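Local coordinates for protein phenylalanine--tRNA ligase beta subunit (Pyrococcus horikoshii, PDB 2CXI) that forms, with the alpha subunit, the tetrameric synthetase that charges tRNA(Phe) with phenylalanine at the expense of ATP, this chain being the N-terminal part of the beta subunit, at residues 2-11 with 44-52; 61-70 with 251-259. All coordinates share one frame; numbering follows the deposited sequence.

Interaction 1 (2-11 with 44-52); sequences PKFDVSKSDL and KVYFKLDSK
Val-45 O is gripped from two directions at the end of the strand pair: Lys-8 N donates to it over 2.9 Å, and a water that donates to it at 2.6 Å also donates to Ser-7 OG and accepts from Ser-9 N. Ser-7 is the N-cap of the helix that follows, its OG accepting from Asp-10 N, and this OG is also hydrogen-bonded to Asp-117 OD2 of helix 116-133. Strands 3-7 and 44-51 run antiparallel, and Phe-4 and Leu-49, like Val-6 and Phe-47, exchange both backbone bonds as hydrogen-bonded pairs. On the face of Asp-5 and Lys-48, the lysine chain turns back at its end (chi3 -51°, chi4 -76°), bringing NZ to the syn lone pair of Asp-5 OD1, 2.7 Å away, in a salt bridge. The other face is apolar. Leu-49 CB lies over the Phe-4 ring, 4.2 Å from its centroid, in a CH-pi contact, while Ser-51 CB stands at the ring's edge. Val-6 CG2 touches Leu-49 CD1 at 3.7 Å, and Phe-47 meets Leu-11 CD2 through its CD2, at 3.8 Å, and the aliphatic stem of Lys-8 through CZ. Helices 21-30 and 62-72 add side chains to this layer. The arrangement is that of an edge strand leading directly into a capped helix, here in a three-stranded antiparallel sheet of order 1-3-2 completed by strand 33-41.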
loop_
_atom_site.group_PDB
_atom_site.type_symbol
_atom_site.label_atom_id
_atom_site.label_comp_id
_atom_site.label_asym_id
_atom_site.label_seq_id
_atom_site.Cartn_x
_atom_site.Cartn_y
_atom_site.Cartn_z
ATOM N N PRO A 2 -40.264 -17.177 -16.114
ATOM C CA PRO A 2 -39.437 -18.380 -16.339
ATOM C C PRO A 2 -39.670 -19.453 -15.283
ATOM O O PRO A 2 -40.195 -19.149 -14.211
ATOM C CB PRO A 2 -37.997 -17.864 -16.280
ATOM C CG PRO A 2 -38.073 -16.542 -15.621
ATOM C CD PRO A 2 -39.446 -15.982 -15.839
ATOM N N LYS A 3 -39.290 -20.699 -15.604
ATOM C CA LYS A 3 -39.439 -21.819 -14.694
ATOM C C LYS A 3 -38.143 -22.120 -13.934
ATOM O O LYS A 3 -37.036 -21.904 -14.460
ATOM C CB LYS A 3 -39.885 -23.071 -15.463
ATOM C CG LYS A 3 -41.323 -22.951 -16.028
ATOM C CD LYS A 3 -41.756 -24.223 -16.767
ATOM C CE LYS A 3 -43.036 -23.958 -17.537
ATOM N NZ LYS A 3 -43.504 -25.193 -18.267
ATOM N N PHE A 4 -38.274 -22.622 -12.706
ATOM C CA PHE A 4 -37.082 -22.962 -11.926
ATOM C C PHE A 4 -37.451 -23.951 -10.857
ATOM O O PHE A 4 -38.568 -23.957 -10.385
ATOM C CB PHE A 4 -36.437 -21.714 -11.292
ATOM C CG PHE A 4 -37.386 -20.898 -10.429
ATOM C CD1 PHE A 4 -38.329 -20.064 -11.010
ATOM C CD2 PHE A 4 -37.313 -20.959 -9.051
ATOM C CE1 PHE A 4 -39.212 -19.303 -10.217
ATOM C CE2 PHE A 4 -38.150 -20.189 -8.253
ATOM C CZ PHE A 4 -39.094 -19.370 -8.838
ATOM N N ASP A 5 -36.481 -24.770 -10.478
ATOM C CA ASP A 5 -36.675 -25.778 -9.481
ATOM C C ASP A 5 -36.268 -25.291 -8.098
ATOM O O ASP A 5 -35.335 -24.493 -7.950
ATOM C CB ASP A 5 -35.831 -26.988 -9.819
ATOM C CG ASP A 5 -36.225 -27.634 -11.126
ATOM O OD1 ASP A 5 -37.360 -27.430 -11.642
ATOM O OD2 ASP A 5 -35.453 -28.425 -11.668
ATOM N N VAL A 6 -36.991 -25.775 -7.093
ATOM C CA VAL A 6 -36.726 -25.454 -5.711
ATOM C C VAL A 6 -36.998 -26.662 -4.807
ATOM O O VAL A 6 -37.812 -27.570 -5.133
ATOM C CB VAL A 6 -37.563 -24.253 -5.197
ATOM C CG1 VAL A 6 -37.193 -22.921 -5.923
ATOM C CG2 VAL A 6 -39.062 -24.513 -5.330
ATOM N N SER A 7 -36.334 -26.647 -3.654
ATOM C CA SER A 7 -36.582 -27.657 -2.662
ATOM C C SER A 7 -37.623 -27.223 -1.655
ATOM O O SER A 7 -37.564 -26.104 -1.140
ATOM C CB SER A 7 -35.244 -28.105 -2.022
ATOM O OG SER A 7 -35.412 -28.470 -0.689
ATOM N N LYS A 8 -38.621 -28.090 -1.404
ATOM C CA LYS A 8 -39.673 -27.767 -0.430
ATOM C C LYS A 8 -39.087 -27.429 0.937
ATOM O O LYS A 8 -39.554 -26.487 1.591
ATOM C CB LYS A 8 -40.693 -28.907 -0.276
ATOM C CG LYS A 8 -41.815 -28.642 0.773
ATOM C CD LYS A 8 -42.793 -29.879 0.759
ATOM C CE LYS A 8 -43.990 -29.706 1.721
ATOM N NZ LYS A 8 -43.608 -29.770 3.195
ATOM N N SER A 9 -38.104 -28.206 1.388
ATOM C CA SER A 9 -37.525 -27.955 2.730
ATOM C C SER A 9 -36.678 -26.651 2.719
ATOM O O SER A 9 -36.591 -25.953 3.744
ATOM C CB SER A 9 -36.710 -29.172 3.234
ATOM O OG SER A 9 -35.528 -29.332 2.456
ATOM N N ASP A 10 -36.089 -26.317 1.573
ATOM C CA ASP A 10 -35.338 -25.036 1.464
ATOM C C ASP A 10 -36.317 -23.875 1.640
ATOM O O ASP A 10 -36.074 -22.979 2.432
ATOM C CB ASP A 10 -34.581 -24.955 0.145
ATOM C CG ASP A 10 -33.673 -23.737 0.041
ATOM O OD1 ASP A 10 -33.028 -23.388 1.042
ATOM O OD2 ASP A 10 -33.508 -23.101 -1.033
ATOM N N LEU A 11 -37.457 -23.894 0.924
ATOM C CA LEU A 11 -38.480 -22.856 1.081
ATOM C C LEU A 11 -38.968 -22.717 2.519
ATOM O O LEU A 11 -39.068 -21.590 3.068
ATOM C CB LEU A 11 -39.685 -23.228 0.207
ATOM C CG LEU A 11 -39.930 -22.764 -1.234
ATOM C CD1 LEU A 11 -39.191 -21.576 -1.856
ATOM C CD2 LEU A 11 -40.324 -23.877 -2.212
ATOM N N LYS A 44 -36.894 -36.636 -0.660
ATOM C CA LYS A 44 -36.904 -35.172 -0.588
ATOM C C LYS A 44 -37.822 -34.566 -1.655
ATOM O O LYS A 44 -37.733 -34.955 -2.801
ATOM C CB LYS A 44 -35.483 -34.621 -0.698
ATOM C CG LYS A 44 -35.414 -33.139 -0.567
ATOM C CD LYS A 44 -34.331 -32.756 0.445
ATOM C CE LYS A 44 -32.991 -32.588 -0.242
ATOM N NZ LYS A 44 -32.899 -31.321 -1.025
ATOM N N VAL A 45 -38.688 -33.628 -1.261
ATOM C CA VAL A 45 -39.672 -33.056 -2.184
ATOM C C VAL A 45 -39.112 -31.815 -2.927
ATOM O O VAL A 45 -38.552 -30.900 -2.292
ATOM C CB VAL A 45 -41.023 -32.727 -1.465
ATOM C CG1 VAL A 45 -42.023 -32.049 -2.412
ATOM C CG2 VAL A 45 -41.648 -33.997 -0.821
ATOM N N TYR A 46 -39.343 -31.778 -4.242
ATOM C CA TYR A 46 -38.999 -30.641 -5.105
ATOM C C TYR A 46 -40.228 -30.120 -5.831
ATOM O O TYR A 46 -41.162 -30.898 -6.113
ATOM C CB TYR A 46 -37.955 -31.068 -6.132
ATOM C CG TYR A 46 -36.636 -31.384 -5.486
ATOM C CD1 TYR A 46 -35.710 -30.380 -5.234
ATOM C CD2 TYR A 46 -36.324 -32.700 -5.089
ATOM C CE1 TYR A 46 -34.479 -30.679 -4.615
ATOM C CE2 TYR A 46 -35.113 -33.004 -4.479
ATOM C CZ TYR A 46 -34.193 -31.997 -4.246
ATOM O OH TYR A 46 -32.982 -32.306 -3.642
ATOM N N PHE A 47 -40.253 -28.805 -6.061
ATOM C CA PHE A 47 -41.225 -28.163 -6.928
ATOM C C PHE A 47 -40.519 -27.597 -8.169
ATOM O O PHE A 47 -39.366 -27.104 -8.088
ATOM C CB PHE A 47 -41.920 -26.980 -6.219
ATOM C CG PHE A 47 -42.515 -27.280 -4.878
ATOM C CD1 PHE A 47 -43.033 -28.545 -4.550
ATOM C CD2 PHE A 47 -42.683 -26.223 -3.958
ATOM C CE1 PHE A 47 -43.627 -28.765 -3.319
ATOM C CE2 PHE A 47 -43.304 -26.431 -2.725
ATOM C CZ PHE A 47 -43.780 -27.696 -2.398
ATOM N N LYS A 48 -41.193 -27.669 -9.312
ATOM C CA LYS A 48 -40.878 -26.775 -10.409
ATOM C C LYS A 48 -41.911 -25.633 -10.383
ATOM O O LYS A 48 -43.132 -25.858 -10.448
ATOM C CB LYS A 48 -40.877 -27.466 -11.767
ATOM C CG LYS A 48 -40.459 -26.488 -12.909
ATOM C CD LYS A 48 -40.365 -27.197 -14.261
ATOM C CE LYS A 48 -39.499 -28.468 -14.175
ATOM N NZ LYS A 48 -38.030 -28.158 -14.133
ATOM N N LEU A 49 -41.402 -24.413 -10.243
ATOM C CA LEU A 49 -42.230 -23.228 -10.209
ATOM C C LEU A 49 -42.169 -22.513 -11.554
ATOM O O LEU A 49 -41.146 -22.549 -12.248
ATOM C CB LEU A 49 -41.790 -22.305 -9.060
ATOM C CG LEU A 49 -41.779 -22.893 -7.644
ATOM C CD1 LEU A 49 -41.317 -21.867 -6.613
ATOM C CD2 LEU A 49 -43.227 -23.367 -7.299
ATOM N N ASP A 50 -43.295 -21.917 -11.935
ATOM C CA ASP A 50 -43.381 -21.203 -13.191
ATOM C C ASP A 50 -43.630 -19.762 -12.817
ATOM O O ASP A 50 -44.711 -19.414 -12.323
ATOM C CB ASP A 50 -44.533 -21.763 -14.014
ATOM C CG ASP A 50 -44.690 -21.101 -15.387
ATOM O OD1 ASP A 50 -43.939 -20.176 -15.760
ATOM O OD2 ASP A 50 -45.597 -21.504 -16.165
ATOM N N SER A 51 -42.616 -18.931 -13.026
ATOM C CA SER A 51 -42.725 -17.527 -12.613
ATOM C C SER A 51 -43.416 -16.718 -13.651
ATOM O O SER A 51 -42.972 -16.598 -14.804
ATOM C CB SER A 51 -41.399 -16.862 -12.276
ATOM O OG SER A 51 -41.671 -15.505 -11.917
ATOM N N LYS A 52 -44.529 -16.162 -13.212
ATOM C CA LYS A 52 -45.441 -15.516 -14.098
ATOM C C LYS A 52 -44.982 -14.086 -14.395
ATOM O O LYS A 52 -45.394 -13.510 -15.377
ATOM C CB LYS A 52 -46.856 -15.587 -13.508
ATOM C CG LYS A 52 -47.388 -17.040 -13.416
ATOM C CD LYS A 52 -47.197 -17.792 -14.751
ATOM C CE LYS A 52 -47.803 -19.211 -14.743
ATOM N NZ LYS A 52 -49.309 -19.265 -14.787
HETATM O O HOH W 1 -37.157 -30.712 -0.130
#

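Interaction 2 (61-70 with 251-259); sequences SAEGVARQIK and VTALAERGG
A buried, largely polar helix-helix contact joins one side of helix 62-72, through Glu-63, Arg-67 and Lys-70, to the C-terminal end of helix 240-255, which closes in a Schellman motif and lies in the B3/4 region of the chain. The short helical segments cross at 66°, their axes 8.9 Å apart at the closest. Gly-258, with positive phi, is the C-prime residue: Gly-259 N bonds to Leu-254 O and Gly-258 N to Ala-255 O. This turn carries Arg-257 to Glu-63. Arg-257 meets the carboxylate side-on, giving both NE (2.8 Å) and NH1 (3.0 Å) to the single atom Glu-63 OE2, with the two flat groups 83° apart. NE arrives on the anti side of the oxygen, whereas NH1 comes from above the carboxylate plane; NH1 also pairs with Asp-10. The other oxygen, Glu-63 OE1, accepts from Ser-61 OG over 2.6 Å, so both ends of the carboxylate are held. Glu-63 CB packs on Ala-253 CB at 3.8 Å, and beyond it the bend at chi2 (85°) turns the carboxylate toward Arg-257. With an alanine at this position, Arg-257 NE would probably lose its acceptor, Ser-61 OG its partner, and the space taken by CG beside Ala-253 O would be vacated. Farther along, Arg-67 lays its CD against Glu-256 OE2, its guanidinium nearly perpendicular to that carboxylate and in cation-pi contact with Phe-328. Glu-256 OE1 receives Lys-70 NZ at 2.9 Å, nearly along its C-O axis, and a water that also donates to Glu-63 O.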
loop_
_atom_site.group_PDB
_atom_site.type_symbol
_atom_site.label_atom_id
_atom_site.label_comp_id
_atom_site.label_asym_id
_atom_site.label_seq_id
_atom_site.Cartn_x
_atom_site.Cartn_y
_atom_site.Cartn_z
ATOM N N SER A 61 -36.203 -17.272 -7.582
ATOM C CA SER A 61 -35.473 -18.244 -6.796
ATOM C C SER A 61 -36.224 -18.522 -5.511
ATOM O O SER A 61 -37.146 -17.769 -5.144
ATOM C CB SER A 61 -34.053 -17.713 -6.452
ATOM O OG SER A 61 -34.162 -16.657 -5.504
ATOM N N ALA A 62 -35.755 -19.529 -4.777
ATOM C CA ALA A 62 -36.364 -19.885 -3.471
ATOM C C ALA A 62 -36.375 -18.702 -2.521
ATOM O O ALA A 62 -37.343 -18.482 -1.768
ATOM C CB ALA A 62 -35.603 -21.042 -2.815
ATOM N N GLU A 63 -35.270 -17.940 -2.540
ATOM C CA GLU A 63 -35.143 -16.828 -1.588
ATOM C C GLU A 63 -36.236 -15.789 -1.843
ATOM O O GLU A 63 -36.848 -15.263 -0.901
ATOM C CB GLU A 63 -33.738 -16.165 -1.642
ATOM C CG GLU A 63 -32.576 -17.122 -1.361
ATOM C CD GLU A 63 -32.095 -17.886 -2.593
ATOM O OE1 GLU A 63 -32.695 -17.784 -3.682
ATOM O OE2 GLU A 63 -31.089 -18.589 -2.492
ATOM N N GLY A 64 -36.433 -15.453 -3.118
ATOM C CA GLY A 64 -37.398 -14.423 -3.507
ATOM C C GLY A 64 -38.842 -14.885 -3.299
ATOM O O GLY A 64 -39.712 -14.105 -2.887
ATOM N N VAL A 65 -39.078 -16.166 -3.579
ATOM C CA VAL A 65 -40.398 -16.784 -3.354
ATOM C C VAL A 65 -40.793 -16.804 -1.852
ATOM O O VAL A 65 -41.919 -16.405 -1.467
ATOM C CB VAL A 65 -40.425 -18.201 -3.964
ATOM C CG1 VAL A 65 -41.763 -18.942 -3.599
ATOM C CG2 VAL A 65 -40.272 -18.116 -5.455
ATOM N N ALA A 66 -39.850 -17.243 -1.005
ATOM C CA ALA A 66 -40.038 -17.304 0.437
ATOM C C ALA A 66 -40.268 -15.905 0.970
ATOM O O ALA A 66 -41.078 -15.693 1.854
ATOM C CB ALA A 66 -38.807 -17.921 1.090
ATOM N N ARG A 67 -39.540 -14.941 0.426
ATOM C CA ARG A 67 -39.670 -13.559 0.900
ATOM C C ARG A 67 -41.103 -13.085 0.628
ATOM O O ARG A 67 -41.779 -12.620 1.535
ATOM C CB ARG A 67 -38.620 -12.672 0.189
ATOM C CG ARG A 67 -38.459 -11.217 0.718
ATOM C CD ARG A 67 -37.161 -10.614 0.154
ATOM N NE ARG A 67 -37.190 -10.687 -1.302
ATOM C CZ ARG A 67 -36.137 -10.844 -2.099
ATOM N NH1 ARG A 67 -34.888 -10.935 -1.614
ATOM N NH2 ARG A 67 -36.349 -10.890 -3.409
ATOM N N GLN A 68 -41.592 -13.261 -0.598
ATOM C CA GLN A 68 -42.963 -12.892 -0.905
ATOM C C GLN A 68 -43.973 -13.545 -0.008
ATOM O O GLN A 68 -44.901 -12.882 0.481
ATOM C CB GLN A 68 -43.357 -13.297 -2.311
ATOM C CG GLN A 68 -43.828 -12.151 -3.044
ATOM C CD GLN A 68 -42.613 -11.608 -3.637
ATOM O OE1 GLN A 68 -42.430 -10.393 -3.766
ATOM N NE2 GLN A 68 -41.706 -12.532 -3.971
ATOM N N ILE A 69 -43.830 -14.851 0.158
ATOM C CA ILE A 69 -44.744 -15.593 1.033
ATOM C C ILE A 69 -44.705 -15.070 2.471
ATOM O O ILE A 69 -45.747 -14.978 3.122
ATOM C CB ILE A 69 -44.482 -17.105 0.913
ATOM C CG1 ILE A 69 -44.859 -17.561 -0.496
ATOM C CG2 ILE A 69 -45.278 -17.928 1.982
ATOM C CD1 ILE A 69 -44.304 -18.983 -0.839
ATOM N N LYS A 70 -43.514 -14.766 2.987
ATOM C CA LYS A 70 -43.422 -14.229 4.359
ATOM C C LYS A 70 -44.248 -12.939 4.489
ATOM O O LYS A 70 -44.950 -12.738 5.492
ATOM C CB LYS A 70 -41.955 -13.971 4.789
ATOM C CG LYS A 70 -41.212 -15.275 5.230
ATOM C CD LYS A 70 -39.864 -14.991 5.874
ATOM C CE LYS A 70 -38.853 -14.512 4.850
ATOM N NZ LYS A 70 -37.461 -14.604 5.486
ATOM N N VAL A 251 -27.545 -10.153 -4.226
ATOM C CA VAL A 251 -27.160 -9.918 -2.823
ATOM C C VAL A 251 -28.335 -9.970 -1.832
ATOM O O VAL A 251 -28.144 -10.381 -0.698
ATOM C CB VAL A 251 -26.360 -8.564 -2.626
ATOM C CG1 VAL A 251 -25.154 -8.494 -3.578
ATOM C CG2 VAL A 251 -27.254 -7.332 -2.832
ATOM N N THR A 252 -29.531 -9.524 -2.239
ATOM C CA THR A 252 -30.679 -9.643 -1.355
ATOM C C THR A 252 -31.149 -11.090 -1.228
ATOM O O THR A 252 -31.615 -11.477 -0.165
ATOM C CB THR A 252 -31.843 -8.683 -1.711
ATOM O OG1 THR A 252 -32.300 -8.924 -3.047
ATOM C CG2 THR A 252 -31.353 -7.179 -1.707
ATOM N N ALA A 253 -30.996 -11.889 -2.279
ATOM C CA ALA A 253 -31.278 -13.318 -2.118
ATOM C C ALA A 253 -30.352 -13.932 -1.041
ATOM O O ALA A 253 -30.801 -14.668 -0.158
ATOM C CB ALA A 253 -31.141 -14.043 -3.451
ATOM N N LEU A 254 -29.057 -13.603 -1.105
ATOM C CA LEU A 254 -28.085 -14.082 -0.117
ATOM C C LEU A 254 -28.293 -13.515 1.285
ATOM O O LEU A 254 -28.094 -14.221 2.292
ATOM C CB LEU A 254 -26.635 -13.874 -0.634
ATOM C CG LEU A 254 -26.210 -14.679 -1.869
ATOM C CD1 LEU A 254 -24.771 -14.354 -2.322
ATOM C CD2 LEU A 254 -26.385 -16.210 -1.652
ATOM N N ALA A 255 -28.781 -12.281 1.381
ATOM C CA ALA A 255 -29.190 -11.741 2.686
ATOM C C ALA A 255 -30.294 -12.595 3.355
ATOM O O ALA A 255 -30.337 -12.731 4.592
ATOM C CB ALA A 255 -29.616 -10.294 2.570
ATOM N N GLU A 256 -31.163 -13.197 2.538
ATOM C CA GLU A 256 -32.221 -14.098 3.091
ATOM C C GLU A 256 -31.664 -15.355 3.727
ATOM O O GLU A 256 -32.359 -16.019 4.518
ATOM C CB GLU A 256 -33.238 -14.533 2.015
ATOM C CG GLU A 256 -34.150 -13.417 1.522
ATOM C CD GLU A 256 -35.108 -12.880 2.574
ATOM O OE1 GLU A 256 -35.799 -13.651 3.281
ATOM O OE2 GLU A 256 -35.139 -11.663 2.704
ATOM N N ARG A 257 -30.438 -15.710 3.357
ATOM C CA ARG A 257 -29.687 -16.816 3.952
ATOM C C ARG A 257 -28.717 -16.337 5.066
ATOM O O ARG A 257 -27.791 -17.065 5.448
ATOM C CB ARG A 257 -28.883 -17.546 2.841
ATOM C CG ARG A 257 -29.767 -17.929 1.630
ATOM C CD ARG A 257 -29.298 -19.151 0.919
ATOM N NE ARG A 257 -30.222 -19.656 -0.110
ATOM C CZ ARG A 257 -31.148 -20.589 0.087
ATOM N NH1 ARG A 257 -31.904 -20.955 -0.929
ATOM N NH2 ARG A 257 -31.349 -21.121 1.284
ATOM N N GLY A 258 -28.910 -15.119 5.573
ATOM C CA GLY A 258 -28.087 -14.646 6.689
ATOM C C GLY A 258 -26.812 -13.944 6.230
ATOM O O GLY A 258 -26.022 -13.479 7.067
ATOM N N GLY A 259 -26.602 -13.844 4.911
ATOM C CA GLY A 259 -25.433 -13.117 4.374
ATOM C C GLY A 259 -25.369 -11.650 4.779
ATOM O O GLY A 259 -26.385 -10.933 4.805
HETATM O O HOH W 2 -36.614 -15.681 1.904
HETATM O O HOH W 3 -33.583 -11.580 -4.464
#

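The two interactions follow in series along the chain, with their centres about 14 Å apart: strand 44-51 of interaction 1 is succeeded by helix 62-72, which opens interaction 2. They meet directly through Asp-10 OD2, which forms a 2.7 Å salt bridge with Arg-257 NH1, and through Leu-11 and Phe-4, which pack on Ala-62 and Ser-61. Interaction 1 pairs strands of the small N-terminal sheet from segments 33 residues apart, whereas interaction 2 brings together segments 181 residues apart. Helix 62-72 thus lies between that sheet and the B3/4 region, and helix 116-133 touches both contacts. Interaction 1 holds the N-terminal unit together, and interaction 2, with the Asp-10 bridge, ties it to the B3/4 region.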